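Local coordinates for MdcE (Pseudomonas aeruginosa, PDB 5VIP), which is the gamma subunit of a biotin-independent malonate decarboxylase, probably acting with its partner subunit to decarboxylate malonate carried as a thioester on the acyl-carrier protein, at residues H182-A187 against M210-D215; P114-G119 against A156-F161; L171-D176 against G221-T226. All blocks are in the same frame, centred on the assembly; numbering follows the deposited sequence.

Contact 1: residues H182-A187 against M210-D215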
# COMPACT_ATOMS: atom_id res chain seq x y z
N HIS A 182 -8.70 -10.03 1.73
CA HIS A 182 -9.55 -9.09 2.47
C HIS A 182 -8.70 -8.01 3.14
O HIS A 182 -7.48 -8.09 3.15
CB HIS A 182 -10.38 -9.82 3.53
CG HIS A 182 -11.72 -9.19 3.79
ND1 HIS A 182 -11.91 -8.19 4.72
CD2 HIS A 182 -12.95 -9.45 3.26
CE1 HIS A 182 -13.19 -7.85 4.74
NE2 HIS A 182 -13.84 -8.59 3.86
N ALA A 183 -9.38 -7.03 3.71
CA ALA A 183 -8.74 -5.91 4.38
C ALA A 183 -8.59 -6.15 5.89
O ALA A 183 -7.74 -5.54 6.53
CB ALA A 183 -9.52 -4.64 4.11
N MSE A 184 -9.42 -7.03 6.44
CA MSE A 184 -9.30 -7.38 7.86
C MSE A 184 -9.72 -8.82 8.12
O MSE A 184 -10.47 -9.42 7.33
CB MSE A 184 -10.15 -6.43 8.71
CG MSE A 184 -11.64 -6.69 8.59
SE MSE A 184 -12.74 -5.21 9.28
CE MSE A 184 -12.71 -4.06 7.69
N GLY A 185 -9.22 -9.38 9.22
CA GLY A 185 -9.55 -10.74 9.62
C GLY A 185 -11.02 -10.92 9.96
O GLY A 185 -11.69 -9.97 10.37
N LYS A 186 -11.52 -12.14 9.78
CA LYS A 186 -12.91 -12.46 10.08
C LYS A 186 -13.24 -12.18 11.55
O LYS A 186 -14.34 -11.73 11.87
CB LYS A 186 -13.21 -13.92 9.73
CG LYS A 186 -13.39 -14.19 8.23
CD LYS A 186 -13.62 -15.68 7.95
CE LYS A 186 -13.96 -15.93 6.48
NZ LYS A 186 -14.13 -17.38 6.15
N ALA A 187 -12.28 -12.44 12.42
CA ALA A 187 -12.46 -12.19 13.84
C ALA A 187 -12.65 -10.69 14.08
O ALA A 187 -13.62 -10.29 14.72
CB ALA A 187 -11.29 -12.71 14.64
N MSE A 210 -17.26 -7.51 0.15
CA MSE A 210 -17.12 -7.76 1.58
C MSE A 210 -16.79 -9.22 1.87
O MSE A 210 -16.32 -9.56 2.96
CB MSE A 210 -18.41 -7.35 2.29
CG MSE A 210 -18.37 -7.42 3.79
SE MSE A 210 -20.13 -6.93 4.50
CE MSE A 210 -19.83 -7.33 6.38
N ALA A 211 -17.02 -10.07 0.88
CA ALA A 211 -16.82 -11.50 1.03
C ALA A 211 -15.34 -11.89 1.07
O ALA A 211 -14.49 -11.21 0.48
CB ALA A 211 -17.53 -12.25 -0.08
N TYR A 212 -15.05 -12.99 1.76
CA TYR A 212 -13.69 -13.49 1.93
C TYR A 212 -13.27 -14.51 0.86
O TYR A 212 -12.08 -14.69 0.61
CB TYR A 212 -13.54 -14.10 3.33
CG TYR A 212 -13.43 -13.06 4.43
CD1 TYR A 212 -14.57 -12.46 4.95
CD2 TYR A 212 -12.20 -12.67 4.92
CE1 TYR A 212 -14.49 -11.49 5.94
CE2 TYR A 212 -12.09 -11.70 5.91
CZ TYR A 212 -13.25 -11.11 6.41
OH TYR A 212 -13.14 -10.15 7.39
N ASP A 213 -14.24 -15.17 0.23
CA ASP A 213 -13.93 -16.22 -0.73
C ASP A 213 -13.38 -15.68 -2.05
O ASP A 213 -13.64 -14.54 -2.43
CB ASP A 213 -15.17 -17.05 -1.03
CG ASP A 213 -16.17 -16.30 -1.86
OD1 ASP A 213 -16.91 -15.46 -1.30
OD2 ASP A 213 -16.20 -16.51 -3.09
N ILE A 214 -12.67 -16.53 -2.78
CA ILE A 214 -11.95 -16.08 -3.96
C ILE A 214 -12.87 -15.92 -5.18
O ILE A 214 -12.55 -15.19 -6.11
CB ILE A 214 -10.78 -17.04 -4.27
CG1 ILE A 214 -9.75 -16.36 -5.17
CG2 ILE A 214 -11.29 -18.38 -4.81
CD1 ILE A 214 -9.08 -15.15 -4.52
N ASP A 215 -14.03 -16.59 -5.18
CA ASP A 215 -14.98 -16.37 -6.27
C ASP A 215 -15.54 -14.95 -6.24
O ASP A 215 -15.63 -14.28 -7.27
CB ASP A 215 -16.12 -17.39 -6.20
CG ASP A 215 -15.74 -18.72 -6.82
OD1 ASP A 215 -14.95 -18.71 -7.79
OD2 ASP A 215 -16.22 -19.76 -6.34
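The imidazole of His182 lies flat against one face of the Tyr212 phenol ring in an offset stack, with centroids 3.7 Å apart and planes tilted by only 7°. Lys186 runs over the opposite face: its CG stands 3.5 Å from the Tyr212 ring centroid, almost on the ring normal, and CE comes within 3.6 Å of Tyr212 CG. Because the lysine chain is extended beyond CG and slides past the tyrosine in the reverse direction, its methylenes span the ring from the hydroxyl end to the root. The phenol is thus sandwiched, and its rotation is fixed further by its oxygen, since Tyr212 OH donates to Met184 O at 2.8 Å, arriving from above the carbonyl plane. The pairing joins two connecting segments that each lead into a helix: Gly185 is the N-cap of helix 186-192, which follows strand 180-182, and Asp213 is the N-cap of helix 214-219. His182 is held at two edges of its own ring. NE2 donates to Met210 O at 2.8 Å, a bent bond (143° at the hydrogen), while Met184 N donates to ND1 at 3.2 Å in a nearly straight one (171°) lying in the ring plane. One nitrogen gives and the other accepts, which sets the orientation of the imidazole over the phenol. In the next shell, Leu200 of helix 200-204 and Ala189 of helix 186-192 touch Tyr212, and Glu201 touches Lys186. His182, Met184 and Met210 also pack on apolar side chains of another protein chain.

Contact 2: residues P114-G119 against A156-F161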
# COMPACT_ATOMS: atom_id res chain seq x y z
N PRO A 114 -0.94 -13.90 6.60
CA PRO A 114 -2.13 -13.80 7.45
C PRO A 114 -2.56 -12.37 7.78
O PRO A 114 -3.75 -12.11 7.88
CB PRO A 114 -1.71 -14.54 8.72
CG PRO A 114 -0.22 -14.40 8.75
CD PRO A 114 0.23 -14.42 7.33
N SER A 115 -1.58 -11.48 7.93
CA SER A 115 -1.82 -10.08 8.27
C SER A 115 -0.47 -9.40 8.40
O SER A 115 0.57 -10.07 8.36
CB SER A 115 -2.57 -9.95 9.59
OG SER A 115 -1.77 -10.47 10.65
N GLN A 116 -0.48 -8.08 8.56
CA GLN A 116 0.70 -7.38 9.05
C GLN A 116 0.90 -7.77 10.51
O GLN A 116 -0.02 -8.26 11.16
CB GLN A 116 0.53 -5.87 8.92
CG GLN A 116 -0.62 -5.33 9.76
CD GLN A 116 -1.86 -5.05 8.94
OE1 GLN A 116 -2.25 -5.86 8.09
NE2 GLN A 116 -2.50 -3.92 9.20
N ALA A 117 2.10 -7.53 11.03
CA ALA A 117 2.34 -7.69 12.46
C ALA A 117 1.57 -6.62 13.25
O ALA A 117 1.42 -5.48 12.79
CB ALA A 117 3.85 -7.62 12.76
N TYR A 118 1.05 -7.01 14.41
CA TYR A 118 0.36 -6.10 15.32
C TYR A 118 1.17 -5.97 16.60
O TYR A 118 1.37 -6.95 17.30
CB TYR A 118 -1.05 -6.62 15.68
CG TYR A 118 -1.98 -6.84 14.52
CD1 TYR A 118 -2.76 -5.81 14.02
CD2 TYR A 118 -2.08 -8.09 13.92
CE1 TYR A 118 -3.62 -6.01 12.95
CE2 TYR A 118 -2.94 -8.30 12.84
CZ TYR A 118 -3.70 -7.26 12.37
OH TYR A 118 -4.55 -7.46 11.31
N GLY A 119 1.64 -4.77 16.92
CA GLY A 119 2.40 -4.61 18.15
C GLY A 119 2.81 -3.18 18.39
O GLY A 119 2.83 -2.37 17.46
N ALA A 156 -4.25 -13.62 1.69
CA ALA A 156 -3.66 -12.40 1.14
C ALA A 156 -4.34 -11.23 1.82
O ALA A 156 -5.30 -10.67 1.29
CB ALA A 156 -3.84 -12.34 -0.38
N MSE A 157 -3.85 -10.88 3.01
CA MSE A 157 -4.60 -10.01 3.90
C MSE A 157 -4.01 -8.62 4.10
O MSE A 157 -2.83 -8.48 4.39
CB MSE A 157 -4.72 -10.68 5.27
CG MSE A 157 -5.39 -12.04 5.22
SE MSE A 157 -7.28 -11.85 4.73
CE MSE A 157 -7.89 -11.12 6.41
N SER A 158 -4.87 -7.60 3.98
CA SER A 158 -4.58 -6.28 4.53
C SER A 158 -3.24 -5.69 4.08
O SER A 158 -2.88 -5.77 2.91
CB SER A 158 -4.63 -6.36 6.07
OG SER A 158 -4.68 -5.08 6.66
N GLY A 159 -2.49 -5.12 5.03
CA GLY A 159 -1.22 -4.48 4.71
C GLY A 159 -0.14 -5.44 4.26
O GLY A 159 0.79 -5.06 3.54
N ALA A 160 -0.24 -6.69 4.70
CA ALA A 160 0.71 -7.71 4.26
C ALA A 160 0.59 -7.93 2.76
O ALA A 160 1.61 -8.02 2.07
CB ALA A 160 0.48 -9.03 5.03
N PHE A 161 -0.64 -8.00 2.26
CA PHE A 161 -0.86 -8.16 0.81
C PHE A 161 -0.47 -6.90 0.03
O PHE A 161 0.08 -6.98 -1.07
CB PHE A 161 -2.34 -8.53 0.53
CG PHE A 161 -2.63 -8.87 -0.92
CD1 PHE A 161 -1.64 -9.36 -1.76
CD2 PHE A 161 -3.91 -8.70 -1.43
CE1 PHE A 161 -1.91 -9.67 -3.09
CE2 PHE A 161 -4.19 -9.01 -2.76
CZ PHE A 161 -3.19 -9.49 -3.59
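The flat carboxamide of Gln116 faces the start of helix 158-163 with its oxygen: OE1 lies 2.9 Å from Ser158 OG and accepts a hydrogen bond from Gly159 N at 3.2 Å. The other flat group, the Phe161 ring, carries Ala156 CB on one face and stacks with Tyr166; it belongs to the side of the helix away from the 114-119 loop and takes no part in the contact. The Gly159 N-H reaches OE1 from above the carboxamide plane, 47° out of it, and is bent to 143° at the hydrogen. NE2 turns to a second protein, hydrogen-bonding a polar side chain of that neighbouring chain. A fold in the glutamine makes this possible: CG sits between the backbone N and the carbonyl carbon (chi1 63°), and the chain bends again at chi2. The loop backbone also packs on Met157 CB at the end of strand 155-157, 3.1 Å from Pro114 O, and on Ala160 CB in the helix, 3.5 Å from Ser115 O and 3.8 Å from Gln116 N, a buried amide with no polar partner in the model. Thus the loop after strand 106-113 meets the turn from strand 155-157 into helix 158-163, within what is probably a crotonase-like core. Ser158 OG has one proton and also Ala183 O within hydrogen-bonding reach, so its bond to OE1 is not settled; Gly159 N is the donor the geometry supports, and Gln116 couples this helix start to the protein interface.

Contact 3: residues L171-D176 against G221-T226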
# COMPACT_ATOMS: atom_id res chain seq x y z
N LEU A 171 -2.34 -10.83 -11.34
CA LEU A 171 -2.65 -11.61 -10.15
C LEU A 171 -3.28 -12.93 -10.54
O LEU A 171 -4.28 -12.96 -11.28
CB LEU A 171 -3.59 -10.84 -9.22
CG LEU A 171 -3.02 -9.61 -8.49
CD1 LEU A 171 -4.14 -8.95 -7.71
CD2 LEU A 171 -1.88 -10.00 -7.56
N ILE A 172 -2.70 -14.02 -10.05
CA ILE A 172 -3.25 -15.36 -10.26
C ILE A 172 -3.55 -15.98 -8.91
O ILE A 172 -2.70 -15.97 -8.02
CB ILE A 172 -2.26 -16.27 -11.03
CG1 ILE A 172 -2.02 -15.71 -12.43
CG2 ILE A 172 -2.76 -17.73 -11.06
CD1 ILE A 172 -0.74 -16.23 -13.09
N ALA A 173 -4.76 -16.52 -8.73
CA ALA A 173 -5.11 -17.13 -7.46
C ALA A 173 -5.43 -18.61 -7.65
O ALA A 173 -6.02 -19.00 -8.66
CB ALA A 173 -6.31 -16.41 -6.84
N LEU A 174 -5.05 -19.43 -6.68
CA LEU A 174 -5.54 -20.80 -6.63
C LEU A 174 -7.02 -20.79 -6.23
O LEU A 174 -7.43 -20.02 -5.35
CB LEU A 174 -4.71 -21.65 -5.67
CG LEU A 174 -3.21 -21.64 -5.99
CD1 LEU A 174 -2.45 -22.56 -5.07
CD2 LEU A 174 -2.97 -21.98 -7.45
N HIS A 175 -7.82 -21.61 -6.90
CA HIS A 175 -9.25 -21.64 -6.64
C HIS A 175 -9.51 -22.63 -5.52
O HIS A 175 -9.80 -23.81 -5.76
CB HIS A 175 -10.03 -22.01 -7.91
CG HIS A 175 -11.51 -21.88 -7.78
ND1 HIS A 175 -12.33 -22.95 -7.49
CD2 HIS A 175 -12.33 -20.81 -7.90
CE1 HIS A 175 -13.59 -22.54 -7.44
NE2 HIS A 175 -13.62 -21.25 -7.68
N ASP A 176 -9.40 -22.15 -4.29
CA ASP A 176 -9.42 -22.99 -3.09
C ASP A 176 -9.97 -22.19 -1.92
O ASP A 176 -9.71 -20.98 -1.82
CB ASP A 176 -8.02 -23.51 -2.80
CG ASP A 176 -7.90 -24.20 -1.47
OD1 ASP A 176 -8.22 -25.40 -1.40
OD2 ASP A 176 -7.49 -23.54 -0.48
N GLY A 221 -13.22 -8.38 -10.82
CA GLY A 221 -12.35 -8.14 -11.96
C GLY A 221 -10.89 -7.84 -11.61
O GLY A 221 -10.16 -7.26 -12.41
N LEU A 222 -10.47 -8.27 -10.42
CA LEU A 222 -9.12 -7.99 -9.94
C LEU A 222 -8.11 -9.12 -10.17
O LEU A 222 -6.92 -8.94 -9.95
CB LEU A 222 -9.17 -7.65 -8.45
CG LEU A 222 -9.94 -6.36 -8.15
CD1 LEU A 222 -10.24 -6.24 -6.66
CD2 LEU A 222 -9.17 -5.15 -8.65
N LEU A 223 -8.58 -10.29 -10.60
CA LEU A 223 -7.67 -11.39 -10.95
C LEU A 223 -7.50 -11.52 -12.45
O LEU A 223 -8.46 -11.37 -13.21
CB LEU A 223 -8.18 -12.72 -10.39
CG LEU A 223 -8.19 -12.85 -8.87
CD1 LEU A 223 -8.95 -14.09 -8.46
CD2 LEU A 223 -6.77 -12.87 -8.32
N TRP A 224 -6.28 -11.82 -12.89
CA TRP A 224 -6.07 -12.17 -14.29
C TRP A 224 -6.61 -13.59 -14.54
O TRP A 224 -7.35 -13.82 -15.49
CB TRP A 224 -4.59 -12.06 -14.64
CG TRP A 224 -4.29 -12.18 -16.08
CD1 TRP A 224 -4.64 -11.30 -17.07
CD2 TRP A 224 -3.54 -13.22 -16.71
NE1 TRP A 224 -4.17 -11.75 -18.28
CE2 TRP A 224 -3.50 -12.92 -18.09
CE3 TRP A 224 -2.92 -14.39 -16.25
CZ2 TRP A 224 -2.85 -13.75 -19.01
CZ3 TRP A 224 -2.28 -15.20 -17.16
CH2 TRP A 224 -2.24 -14.87 -18.53
N ARG A 225 -6.30 -14.52 -13.64
CA ARG A 225 -6.79 -15.88 -13.69
C ARG A 225 -6.91 -16.59 -12.38
O ARG A 225 -6.21 -16.27 -11.47
CB ARG A 225 -5.88 -16.73 -14.54
CG ARG A 225 -5.87 -16.31 -15.97
CD ARG A 225 -5.71 -17.42 -16.93
NE ARG A 225 -5.56 -16.96 -18.28
CZ ARG A 225 -6.16 -15.91 -18.83
NH1 ARG A 225 -7.00 -15.13 -18.16
NH2 ARG A 225 -5.91 -15.61 -20.08
N THR A 226 -7.79 -17.58 -12.34
CA THR A 226 -7.89 -18.49 -11.21
C THR A 226 -7.52 -19.90 -11.69
O THR A 226 -7.69 -20.22 -12.87
CB THR A 226 -9.30 -18.51 -10.57
OG1 THR A 226 -10.27 -18.91 -11.54
CG2 THR A 226 -9.67 -17.13 -10.04
O HOH W 1 -4.39 -9.15 -12.19
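Trp224 swings its CG anti to its own backbone N (chi1 -170°), which lays the indole beside Ile172, both side chains pointing the same way. Ile172 CG1 meets the ring at its edge, 4.1 Å from Trp224 CE3. Leu223 takes the other common choice, with CG beside the backbone N (chi1 -66°), and so carries CD2 to 3.9 Å from both Leu171 CB and Ala173 CB. Trp224 thus meets the Ile172 face and Leu223 the Ala173 face of strand 170-174. On that of Ile172, helix 237-254 closes over the pair through Cys246 and Ala250; on that of Ala173, Ile214 and Tyr217 of helix 214-219 pack against Ala173, Leu171 and Leu223.

The backbones are laced in parallel. Trp224 N donates to Leu171 O at 2.8 Å, and Arg225 N adds a long, weak bond to the same oxygen. One step on, Ala173 N donates to Arg225 O at 3.1 Å with 159° at the hydrogen. That oxygen also receives a CA-H contact from Ile172, while Thr226 CA returns one to Ala173 O at 3.2 Å. A water accepts from Leu171 N and weakly donates to Leu222 O, linking the two segments before the first bridge. Beyond the pairing, the Arg225 guanidinium lies over one face of the Trp224 indole, offset toward its rim, and Arg170 makes a cation-pi contact with the same indole.

Parallel bridges of Ile172 with Arg225 and Ala173 with Thr226 add strand 225-227 beside 170-174. Within this chain it is an outermost strand of the main sheet. Parallel neighbours joined through intervening helices, with helices packed on both faces, fit the alpha/beta core of the crotonase-like fold, to which this carboxyltransferase family probably belongs.

Contact 1 lies between the other two, its centre about 13 Å from that of contact 2 and about 15 Å from that of contact 3, while the centres of contacts 2 and 3 are about 20 Å apart. Contacts 1 and 2 are joined by the short parallel strands 155-157 and 180-182: Ser158 N is 2.8 Å from His182 O, a probable hydrogen bond. Contact 3 is reached through helix 214-219, where Asp215 OD1 lies 2.9 Å from His175 NE2 and Ile214 CG2 is 4.1 Å from His175 CD2. Phe161 on Leu171 is the slight direct touch between contacts 2 and 3. Contacts 1 and 2 border the second protein broadly, contact 3 through Leu222.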